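Local coordinates for protein probable fatty acyl-CoA transferase Rv3272 (Mycobacterium tuberculosis, PDB 5YX6) that binds fatty acyl-CoAs of varied chain length, palmitoyl-CoA most strongly, and probably acts as a family III CoA transferase in fatty acid metabolism, at residues L90-E101 / L118-R129; V22-V32 / Y65-K73. One frame throughout, in Å; residues are numbered along the deposited sequence.

Interaction 1. Residues L90-E101 / L118-R129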
loop_
_atom_site.group_PDB
_atom_site.type_symbol
_atom_site.label_atom_id
_atom_site.label_comp_id
_atom_site.label_asym_id
_atom_site.label_seq_id
_atom_site.Cartn_x
_atom_site.Cartn_y
_atom_site.Cartn_z
ATOM N N LEU A 90 28.070 -15.069 7.992
ATOM C CA LEU A 90 28.335 -15.853 6.790
ATOM C C LEU A 90 27.900 -17.299 6.998
ATOM O O LEU A 90 27.305 -17.904 6.113
ATOM C CB LEU A 90 29.813 -15.788 6.396
ATOM C CG LEU A 90 30.334 -14.449 5.866
ATOM C CD1 LEU A 90 31.846 -14.430 5.833
ATOM C CD2 LEU A 90 29.784 -14.159 4.491
ATOM N N ARG A 91 28.177 -17.845 8.176
ATOM C CA ARG A 91 27.771 -19.211 8.480
ATOM C C ARG A 91 26.259 -19.322 8.624
ATOM O O ARG A 91 25.661 -20.307 8.198
ATOM C CB ARG A 91 28.454 -19.713 9.750
ATOM C CG ARG A 91 29.927 -20.007 9.557
ATOM C CD ARG A 91 30.544 -20.601 10.806
ATOM N NE ARG A 91 31.844 -20.001 11.083
ATOM C CZ ARG A 91 32.090 -19.181 12.102
ATOM N NH1 ARG A 91 31.125 -18.858 12.959
ATOM N NH2 ARG A 91 33.309 -18.685 12.267
ATOM N N LEU A 92 25.648 -18.315 9.241
ATOM C CA LEU A 92 24.207 -18.301 9.405
ATOM C C LEU A 92 23.528 -18.186 8.029
ATOM O O LEU A 92 22.521 -18.840 7.770
ATOM C CB LEU A 92 23.786 -17.164 10.339
ATOM C CG LEU A 92 22.332 -17.105 10.802
ATOM C CD1 LEU A 92 21.854 -18.475 11.249
ATOM C CD2 LEU A 92 22.159 -16.076 11.919
ATOM N N ALA A 93 24.086 -17.364 7.147
ATOM C CA ALA A 93 23.525 -17.183 5.809
ATOM C C ALA A 93 23.627 -18.441 4.937
ATOM O O ALA A 93 22.785 -18.668 4.067
ATOM C CB ALA A 93 24.196 -16.024 5.113
ATOM N N ASP A 94 24.655 -19.253 5.158
ATOM C CA ASP A 94 24.771 -20.518 4.433
ATOM C C ASP A 94 23.546 -21.404 4.660
ATOM O O ASP A 94 23.214 -22.240 3.827
ATOM C CB ASP A 94 26.043 -21.275 4.843
ATOM C CG ASP A 94 27.319 -20.627 4.306
ATOM O OD1 ASP A 94 27.233 -19.742 3.419
ATOM O OD2 ASP A 94 28.416 -21.017 4.774
ATOM N N THR A 95 22.857 -21.186 5.774
ATOM C CA THR A 95 21.708 -22.002 6.127
ATOM C C THR A 95 20.389 -21.332 5.754
ATOM O O THR A 95 19.318 -21.884 6.010
ATOM C CB THR A 95 21.676 -22.311 7.635
ATOM O OG1 THR A 95 21.377 -21.109 8.360
ATOM C CG2 THR A 95 23.011 -22.883 8.102
ATOM N N ALA A 96 20.460 -20.146 5.156
ATOM C CA ALA A 96 19.255 -19.346 4.934
ATOM C C ALA A 96 18.697 -19.467 3.520
ATOM O O ALA A 96 19.434 -19.664 2.559
ATOM C CB ALA A 96 19.537 -17.887 5.246
ATOM N N ASP A 97 17.382 -19.308 3.404
ATOM C CA ASP A 97 16.732 -19.240 2.108
ATOM C C ASP A 97 16.666 -17.793 1.619
ATOM O O ASP A 97 16.785 -17.522 0.425
ATOM C CB ASP A 97 15.325 -19.827 2.188
ATOM C CG ASP A 97 15.325 -21.268 2.667
ATOM O OD1 ASP A 97 15.530 -22.168 1.819
ATOM O OD2 ASP A 97 15.112 -21.500 3.882
ATOM N N VAL A 98 16.473 -16.864 2.550
ATOM C CA VAL A 98 16.328 -15.447 2.212
ATOM C C VAL A 98 17.149 -14.551 3.138
ATOM O O VAL A 98 17.217 -14.782 4.344
ATOM C CB VAL A 98 14.857 -14.988 2.285
ATOM C CG1 VAL A 98 14.733 -13.538 1.891
ATOM C CG2 VAL A 98 13.959 -15.850 1.394
ATOM N N VAL A 99 17.775 -13.534 2.563
ATOM C CA VAL A 99 18.284 -12.415 3.341
ATOM C C VAL A 99 17.469 -11.150 3.031
ATOM O O VAL A 99 17.275 -10.809 1.862
ATOM C CB VAL A 99 19.786 -12.171 3.057
ATOM C CG1 VAL A 99 20.229 -10.824 3.605
ATOM C CG2 VAL A 99 20.607 -13.295 3.651
ATOM N N LEU A 100 16.982 -10.479 4.077
ATOM C CA LEU A 100 16.301 -9.183 3.964
ATOM C C LEU A 100 17.192 -8.090 4.503
ATOM O O LEU A 100 17.644 -8.165 5.648
ATOM C CB LEU A 100 14.988 -9.150 4.738
ATOM C CG LEU A 100 13.828 -10.053 4.362
ATOM C CD1 LEU A 100 12.641 -9.724 5.242
ATOM C CD2 LEU A 100 13.501 -9.825 2.908
ATOM N N GLU A 101 17.457 -7.075 3.690
ATOM C CA GLU A 101 18.302 -5.970 4.134
ATOM C C GLU A 101 17.749 -4.589 3.760
ATOM O O GLU A 101 17.221 -4.405 2.666
ATOM C CB GLU A 101 19.699 -6.156 3.549
ATOM C CG GLU A 101 20.622 -5.002 3.820
ATOM C CD GLU A 101 20.735 -4.043 2.652
ATOM O OE1 GLU A 101 20.724 -4.507 1.490
ATOM O OE2 GLU A 101 20.853 -2.827 2.905
ATOM N N LEU A 118 27.473 -13.355 -0.289
ATOM C CA LEU A 118 26.624 -14.401 0.259
ATOM C C LEU A 118 26.233 -15.432 -0.793
ATOM O O LEU A 118 26.209 -16.629 -0.514
ATOM C CB LEU A 118 25.371 -13.785 0.890
ATOM C CG LEU A 118 25.597 -12.769 2.021
ATOM C CD1 LEU A 118 24.290 -12.474 2.745
ATOM C CD2 LEU A 118 26.639 -13.240 3.014
ATOM N N ARG A 119 25.941 -14.984 -2.007
ATOM C CA ARG A 119 25.450 -15.904 -3.028
ATOM C C ARG A 119 26.521 -16.820 -3.618
ATOM O O ARG A 119 26.200 -17.897 -4.122
ATOM C CB ARG A 119 24.780 -15.116 -4.145
ATOM C CG ARG A 119 23.419 -14.576 -3.762
ATOM C CD ARG A 119 23.057 -13.405 -4.628
ATOM N NE ARG A 119 22.969 -13.772 -6.035
ATOM C CZ ARG A 119 21.913 -14.357 -6.588
ATOM N NH1 ARG A 119 20.862 -14.669 -5.836
ATOM N NH2 ARG A 119 21.920 -14.648 -7.882
ATOM N N SER A 120 27.787 -16.419 -3.536
ATOM C CA SER A 120 28.873 -17.280 -4.007
ATOM C C SER A 120 28.967 -18.521 -3.125
ATOM O O SER A 120 29.308 -19.603 -3.595
ATOM C CB SER A 120 30.211 -16.538 -4.023
ATOM O OG SER A 120 30.475 -15.921 -2.776
ATOM N N ARG A 121 28.640 -18.353 -1.847
ATOM C CA ARG A 121 28.654 -19.445 -0.880
ATOM C C ARG A 121 27.379 -20.289 -0.927
ATOM O O ARG A 121 27.439 -21.505 -0.774
ATOM C CB ARG A 121 28.844 -18.888 0.529
ATOM C CG ARG A 121 30.100 -18.049 0.690
ATOM C CD ARG A 121 30.088 -17.303 2.019
ATOM N NE ARG A 121 29.999 -18.230 3.144
ATOM C CZ ARG A 121 31.010 -18.534 3.952
ATOM N NH1 ARG A 121 32.203 -17.967 3.776
ATOM N NH2 ARG A 121 30.822 -19.400 4.943
ATOM N N ASN A 122 26.232 -19.637 -1.110
ATOM C CA ASN A 122 24.935 -20.314 -1.094
ATOM C C ASN A 122 24.132 -20.018 -2.366
ATOM O O ASN A 122 23.442 -19.000 -2.445
ATOM C CB ASN A 122 24.147 -19.898 0.160
ATOM C CG ASN A 122 22.783 -20.590 0.283
ATOM O OD1 ASN A 122 22.390 -21.407 -0.557
ATOM N ND2 ASN A 122 22.056 -20.257 1.347
ATOM N N PRO A 123 24.207 -20.916 -3.361
ATOM C CA PRO A 123 23.542 -20.737 -4.662
ATOM C C PRO A 123 22.003 -20.707 -4.605
ATOM O O PRO A 123 21.372 -20.342 -5.597
ATOM C CB PRO A 123 23.996 -21.973 -5.469
ATOM C CG PRO A 123 25.141 -22.561 -4.698
ATOM C CD PRO A 123 24.913 -22.206 -3.269
ATOM N N ASN A 124 21.414 -21.065 -3.469
ATOM C CA ASN A 124 19.962 -21.061 -3.333
ATOM C C ASN A 124 19.450 -19.833 -2.581
ATOM O O ASN A 124 18.253 -19.699 -2.333
ATOM C CB ASN A 124 19.478 -22.338 -2.634
ATOM C CG ASN A 124 19.565 -23.569 -3.522
ATOM O OD1 ASN A 124 19.475 -23.476 -4.747
ATOM N ND2 ASN A 124 19.718 -24.731 -2.905
ATOM N N LEU A 125 20.362 -18.939 -2.224
ATOM C CA LEU A 125 20.011 -17.778 -1.416
ATOM C C LEU A 125 19.336 -16.662 -2.211
ATOM O O LEU A 125 19.857 -16.174 -3.212
ATOM C CB LEU A 125 21.250 -17.226 -0.715
ATOM C CG LEU A 125 20.951 -16.075 0.242
ATOM C CD1 LEU A 125 20.069 -16.564 1.374
ATOM C CD2 LEU A 125 22.241 -15.506 0.781
ATOM N N ILE A 126 18.163 -16.267 -1.736
ATOM C CA ILE A 126 17.458 -15.117 -2.263
ATOM C C ILE A 126 17.867 -13.888 -1.455
ATOM O O ILE A 126 17.920 -13.929 -0.222
ATOM C CB ILE A 126 15.940 -15.354 -2.226
ATOM C CG1 ILE A 126 15.582 -16.406 -3.273
ATOM C CG2 ILE A 126 15.168 -14.064 -2.468
ATOM C CD1 ILE A 126 14.348 -17.180 -2.971
ATOM N N TYR A 127 18.216 -12.817 -2.156
ATOM C CA TYR A 127 18.721 -11.603 -1.524
ATOM C C TYR A 127 17.782 -10.433 -1.803
ATOM O O TYR A 127 17.573 -10.080 -2.952
ATOM C CB TYR A 127 20.126 -11.296 -2.042
ATOM C CG TYR A 127 20.975 -10.436 -1.142
ATOM C CD1 TYR A 127 20.764 -9.064 -1.051
ATOM C CD2 TYR A 127 22.014 -10.990 -0.407
ATOM C CE1 TYR A 127 21.556 -8.275 -0.235
ATOM C CE2 TYR A 127 22.806 -10.213 0.411
ATOM C CZ TYR A 127 22.577 -8.858 0.492
ATOM O OH TYR A 127 23.376 -8.085 1.307
ATOM N N ALA A 128 17.209 -9.840 -0.761
ATOM C CA ALA A 128 16.215 -8.786 -0.949
ATOM C C ALA A 128 16.625 -7.455 -0.311
ATOM O O ALA A 128 16.939 -7.409 0.875
ATOM C CB ALA A 128 14.860 -9.246 -0.402
ATOM N N ARG A 129 16.609 -6.380 -1.098
ATOM C CA ARG A 129 17.024 -5.050 -0.635
ATOM C C ARG A 129 15.894 -4.019 -0.652
ATOM O O ARG A 129 15.244 -3.806 -1.677
ATOM C CB ARG A 129 18.193 -4.541 -1.475
ATOM C CG ARG A 129 19.163 -5.647 -1.847
ATOM C CD ARG A 129 20.447 -5.127 -2.449
ATOM N NE ARG A 129 21.302 -4.490 -1.454
ATOM C CZ ARG A 129 22.579 -4.201 -1.656
ATOM N NH1 ARG A 129 23.291 -3.625 -0.697
ATOM N NH2 ARG A 129 23.146 -4.507 -2.816
HETATM O O HOH W 1 23.334 -2.255 2.017
HETATM O O HOH W 2 20.464 -1.723 0.237
#
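Val99 and Tyr127 sit side by side on neighbouring parallel strands of the Rossmann-type sheet, CG1 of the valine lying over one face of the phenol ring, 4.1 Å from CE2. Strands 98-101 and 126-129 run 4.7 Å apart at 13°, joined by a ladder from Asp97 O to Glu101 N in which Val99 gives its N-H to Ile126 O (2.8 Å) and takes that of Ala128. Apolar packing is tight where Val99, Leu118, Leu125 and Leu90 meet. With CG2 anti to its carbonyl carbon, Val99 sets that methyl against both Leu118 CD1 (3.9 Å) and Leu125 CD2, and Leu118 CD2 also meets Leu90 CD2 at 3.6 Å. Asn122 ND2 reaches the backbone, bonding Ala93 O at 3.2 Å and, weakly, Ala96 O. Toward solvent, Arg121 grips Asp94 side-on, NE to OD1 and NH2 to OD2 (2.9 Å), the two planes only 14° apart, while Leu90 CB lies over one guanidinium face. At the far strand end Glu101 OE1 meets Arg129 NE at 3.0 Å with planes 70° apart; two waters lie beside this pair, and Arg129 also bridges to Glu109. Within each pair the opposite charges probably compensate one another.

Interaction 2. Residues V22-V32 / Y65-K73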
loop_
_atom_site.group_PDB
_atom_site.type_symbol
_atom_site.label_atom_id
_atom_site.label_comp_id
_atom_site.label_asym_id
_atom_site.label_seq_id
_atom_site.Cartn_x
_atom_site.Cartn_y
_atom_site.Cartn_z
ATOM N N VAL A 22 10.020 0.246 10.317
ATOM C CA VAL A 22 8.679 -0.307 10.028
ATOM C C VAL A 22 8.527 -1.125 8.733
ATOM O O VAL A 22 8.029 -2.247 8.788
ATOM C CB VAL A 22 7.604 0.818 10.025
ATOM C CG1 VAL A 22 6.237 0.279 9.574
ATOM C CG2 VAL A 22 7.495 1.449 11.411
ATOM N N ALA A 23 8.938 -0.582 7.588
ATOM C CA ALA A 23 8.694 -1.227 6.286
ATOM C C ALA A 23 9.277 -2.650 6.183
ATOM O O ALA A 23 8.544 -3.621 5.950
ATOM C CB ALA A 23 9.234 -0.367 5.174
ATOM N N GLY A 24 10.594 -2.766 6.328
ATOM C CA GLY A 24 11.253 -4.059 6.294
ATOM C C GLY A 24 10.744 -5.048 7.330
ATOM O O GLY A 24 10.520 -6.219 7.014
ATOM N N PRO A 25 10.589 -4.602 8.585
ATOM C CA PRO A 25 10.036 -5.534 9.576
ATOM C C PRO A 25 8.596 -5.994 9.300
ATOM O O PRO A 25 8.260 -7.101 9.714
ATOM C CB PRO A 25 10.111 -4.732 10.878
ATOM C CG PRO A 25 11.290 -3.834 10.671
ATOM C CD PRO A 25 11.216 -3.431 9.226
ATOM N N LEU A 26 7.761 -5.172 8.662
ATOM C CA LEU A 26 6.408 -5.608 8.308
ATOM C C LEU A 26 6.469 -6.761 7.325
ATOM O O LEU A 26 5.746 -7.741 7.472
ATOM C CB LEU A 26 5.582 -4.457 7.725
ATOM C CG LEU A 26 4.181 -4.789 7.191
ATOM C CD1 LEU A 26 3.287 -5.370 8.275
ATOM C CD2 LEU A 26 3.535 -3.542 6.607
ATOM N N ALA A 27 7.342 -6.640 6.327
ATOM C CA ALA A 27 7.586 -7.719 5.376
ATOM C C ALA A 27 8.003 -8.972 6.135
ATOM O O ALA A 27 7.532 -10.062 5.847
ATOM C CB ALA A 27 8.651 -7.324 4.366
ATOM N N GLY A 28 8.877 -8.807 7.122
ATOM C CA GLY A 28 9.271 -9.920 7.964
ATOM C C GLY A 28 8.092 -10.537 8.702
ATOM O O GLY A 28 8.015 -11.759 8.843
ATOM N N GLN A 29 7.179 -9.690 9.178
ATOM C CA GLN A 29 6.002 -10.145 9.910
ATOM C C GLN A 29 5.045 -10.922 9.012
ATOM O O GLN A 29 4.440 -11.890 9.451
ATOM C CB GLN A 29 5.265 -8.968 10.555
ATOM C CG GLN A 29 4.087 -9.391 11.430
ATOM C CD GLN A 29 4.549 -10.130 12.676
ATOM O OE1 GLN A 29 5.228 -9.562 13.532
ATOM N NE2 GLN A 29 4.170 -11.395 12.792
ATOM N N VAL A 30 4.900 -10.481 7.765
ATOM C CA VAL A 30 4.093 -11.198 6.787
ATOM C C VAL A 30 4.645 -12.598 6.553
ATOM O O VAL A 30 3.895 -13.562 6.506
ATOM C CB VAL A 30 4.017 -10.448 5.435
ATOM C CG1 VAL A 30 3.408 -11.344 4.359
ATOM C CG2 VAL A 30 3.216 -9.142 5.581
ATOM N N LEU A 31 5.958 -12.699 6.399
ATOM C CA LEU A 31 6.615 -13.992 6.235
ATOM C C LEU A 31 6.426 -14.914 7.439
ATOM O O LEU A 31 6.196 -16.117 7.278
ATOM C CB LEU A 31 8.112 -13.791 5.971
ATOM C CG LEU A 31 8.596 -13.539 4.535
ATOM C CD1 LEU A 31 7.456 -13.375 3.550
ATOM C CD2 LEU A 31 9.546 -12.361 4.464
ATOM N N VAL A 32 6.519 -14.345 8.639
ATOM C CA VAL A 32 6.262 -15.082 9.871
ATOM C C VAL A 32 4.848 -15.632 9.897
ATOM O O VAL A 32 4.641 -16.793 10.232
ATOM C CB VAL A 32 6.483 -14.201 11.117
ATOM C CG1 VAL A 32 5.964 -14.886 12.368
ATOM C CG2 VAL A 32 7.952 -13.896 11.274
ATOM N N TYR A 65 6.235 0.931 17.913
ATOM C CA TYR A 65 6.783 0.644 16.592
ATOM C C TYR A 65 7.375 -0.768 16.516
ATOM O O TYR A 65 7.233 -1.449 15.497
ATOM C CB TYR A 65 7.829 1.696 16.208
ATOM C CG TYR A 65 7.229 3.084 16.121
ATOM C CD1 TYR A 65 6.469 3.472 15.021
ATOM C CD2 TYR A 65 7.412 4.004 17.150
ATOM C CE1 TYR A 65 5.906 4.742 14.950
ATOM C CE2 TYR A 65 6.858 5.274 17.091
ATOM C CZ TYR A 65 6.107 5.641 15.990
ATOM O OH TYR A 65 5.557 6.911 15.937
ATOM N N PHE A 66 8.028 -1.214 17.585
ATOM C CA PHE A 66 8.685 -2.514 17.556
ATOM C C PHE A 66 7.732 -3.713 17.686
ATOM O O PHE A 66 7.787 -4.650 16.894
ATOM C CB PHE A 66 9.740 -2.605 18.663
ATOM C CG PHE A 66 10.479 -3.913 18.674
ATOM C CD1 PHE A 66 11.525 -4.130 17.789
ATOM C CD2 PHE A 66 10.104 -4.935 19.532
ATOM C CE1 PHE A 66 12.206 -5.332 17.773
ATOM C CE2 PHE A 66 10.773 -6.141 19.525
ATOM C CZ PHE A 66 11.832 -6.343 18.640
ATOM N N LEU A 67 6.863 -3.678 18.684
ATOM C CA LEU A 67 6.066 -4.851 19.035
ATOM C C LEU A 67 5.150 -5.419 17.929
ATOM O O LEU A 67 5.107 -6.639 17.735
ATOM C CB LEU A 67 5.221 -4.547 20.276
ATOM C CG LEU A 67 4.414 -5.742 20.790
ATOM C CD1 LEU A 67 4.921 -6.137 22.170
ATOM C CD2 LEU A 67 2.938 -5.444 20.828
ATOM N N PRO A 68 4.411 -4.559 17.202
ATOM C CA PRO A 68 3.458 -5.161 16.259
ATOM C C PRO A 68 4.083 -5.915 15.076
ATOM O O PRO A 68 3.425 -6.797 14.533
ATOM C CB PRO A 68 2.665 -3.955 15.739
ATOM C CG PRO A 68 2.899 -2.871 16.714
ATOM C CD PRO A 68 4.277 -3.091 17.247
ATOM N N ASN A 69 5.313 -5.594 14.689
ATOM C CA ASN A 69 5.883 -6.195 13.488
ATOM C C ASN A 69 7.038 -7.184 13.731
ATOM O O ASN A 69 7.773 -7.517 12.799
ATOM C CB ASN A 69 6.364 -5.104 12.527
ATOM C CG ASN A 69 5.228 -4.253 11.982
ATOM O OD1 ASN A 69 4.114 -4.730 11.770
ATOM N ND2 ASN A 69 5.522 -2.993 11.716
ATOM N N ASN A 70 7.204 -7.654 14.965
ATOM C CA ASN A 70 8.279 -8.602 15.264
ATOM C C ASN A 70 7.832 -9.767 16.131
ATOM O O ASN A 70 8.640 -10.408 16.788
ATOM C CB ASN A 70 9.442 -7.871 15.933
ATOM C CG ASN A 70 10.033 -6.821 15.040
ATOM O OD1 ASN A 70 10.793 -7.123 14.129
ATOM N ND2 ASN A 70 9.626 -5.586 15.248
ATOM N N ARG A 71 6.536 -10.041 16.132
ATOM C CA ARG A 71 6.005 -11.164 16.879
ATOM C C ARG A 71 6.390 -12.480 16.209
ATOM O O ARG A 71 6.343 -12.598 14.986
ATOM C CB ARG A 71 4.489 -11.021 17.014
ATOM C CG ARG A 71 4.080 -9.779 17.792
ATOM C CD ARG A 71 2.619 -9.428 17.629
ATOM N NE ARG A 71 2.294 -9.108 16.240
ATOM C CZ ARG A 71 1.622 -9.908 15.419
ATOM N NH1 ARG A 71 1.381 -9.528 14.173
ATOM N NH2 ARG A 71 1.194 -11.087 15.844
ATOM N N GLY A 72 6.824 -13.450 17.009
ATOM C CA GLY A 72 7.120 -14.775 16.495
ATOM C C GLY A 72 8.458 -14.818 15.788
ATOM O O GLY A 72 8.823 -15.829 15.192
ATOM N N LYS A 73 9.188 -13.712 15.825
ATOM C CA LYS A 73 10.524 -13.708 15.259
ATOM C C LYS A 73 11.540 -14.199 16.279
ATOM O O LYS A 73 11.246 -14.285 17.472
ATOM C CB LYS A 73 10.899 -12.320 14.759
ATOM C CG LYS A 73 10.121 -11.899 13.530
ATOM C CD LYS A 73 10.587 -10.547 13.023
ATOM C CE LYS A 73 9.693 -10.012 11.908
ATOM N NZ LYS A 73 10.214 -8.697 11.425
#
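Helix 23-33 passes along an irregular segment, 65-73, whose CA atoms come closest to those of the helix at Leu26 and Asn69, 5.2 Å apart, and which then closes in a type II turn from Asn70 to Lys73. The helix follows strand 14-17 in the Rossmann-type domain, and the turn leads into edge strand 74-77. Gln29 carries much of the contact. Its chain, bent at chi2 (68°), brings OE1 to the N-H of Arg71 at 2.9 Å, in the carbonyl plane and on a lone pair, although the N-H...O angle is only 132°; NE2 returns a weak bond to Arg71 O. The same amide stacks on the Arg71 guanidinium with planes 13° apart, CD lying 3.6 Å from NH1, while NE of that arginine bonds Pro68 O. Asn69 rests against the helix, OD1 beside Leu26 CD1. Farther on, Val32 CG2 packs on Lys73 CG at 3.7 Å. Beyond CG the lysine chain is fully extended, which carries CE past the Gly28 backbone, 3.6 Å from Gly28 C. There the charge is surrounded by oxygens, including Asp17 in a salt bridge and Asn70 OD1; Lys73 NZ bonds both Asn69 O and Pro25 O at 3.0 Å.

Overall arrangement
The two contacts come in series along the chain, interaction 2 closing at residue 73 before interaction 1 opens at 90, and their centres lie about 19 Å apart in the same Rossmann-type domain. One parallel sheet, ordered 74-77, 37-42, 14-17, 98-101, 126-131, 201-205, relates them: interaction 1 pairs its fourth and fifth strands, whereas interaction 2 joins the helix after 14-17 to the segment entering 74-77. They touch through Leu100 CD1 and Leu31 CD2, 4.1 Å apart, and both pack on helix 173-196. That helix carries Asp175, the inferred nucleophile, its side chain about 4 Å from that of Val22 in interaction 2; interaction 1 lies away from it. Interaction 2 also borders the second subunit.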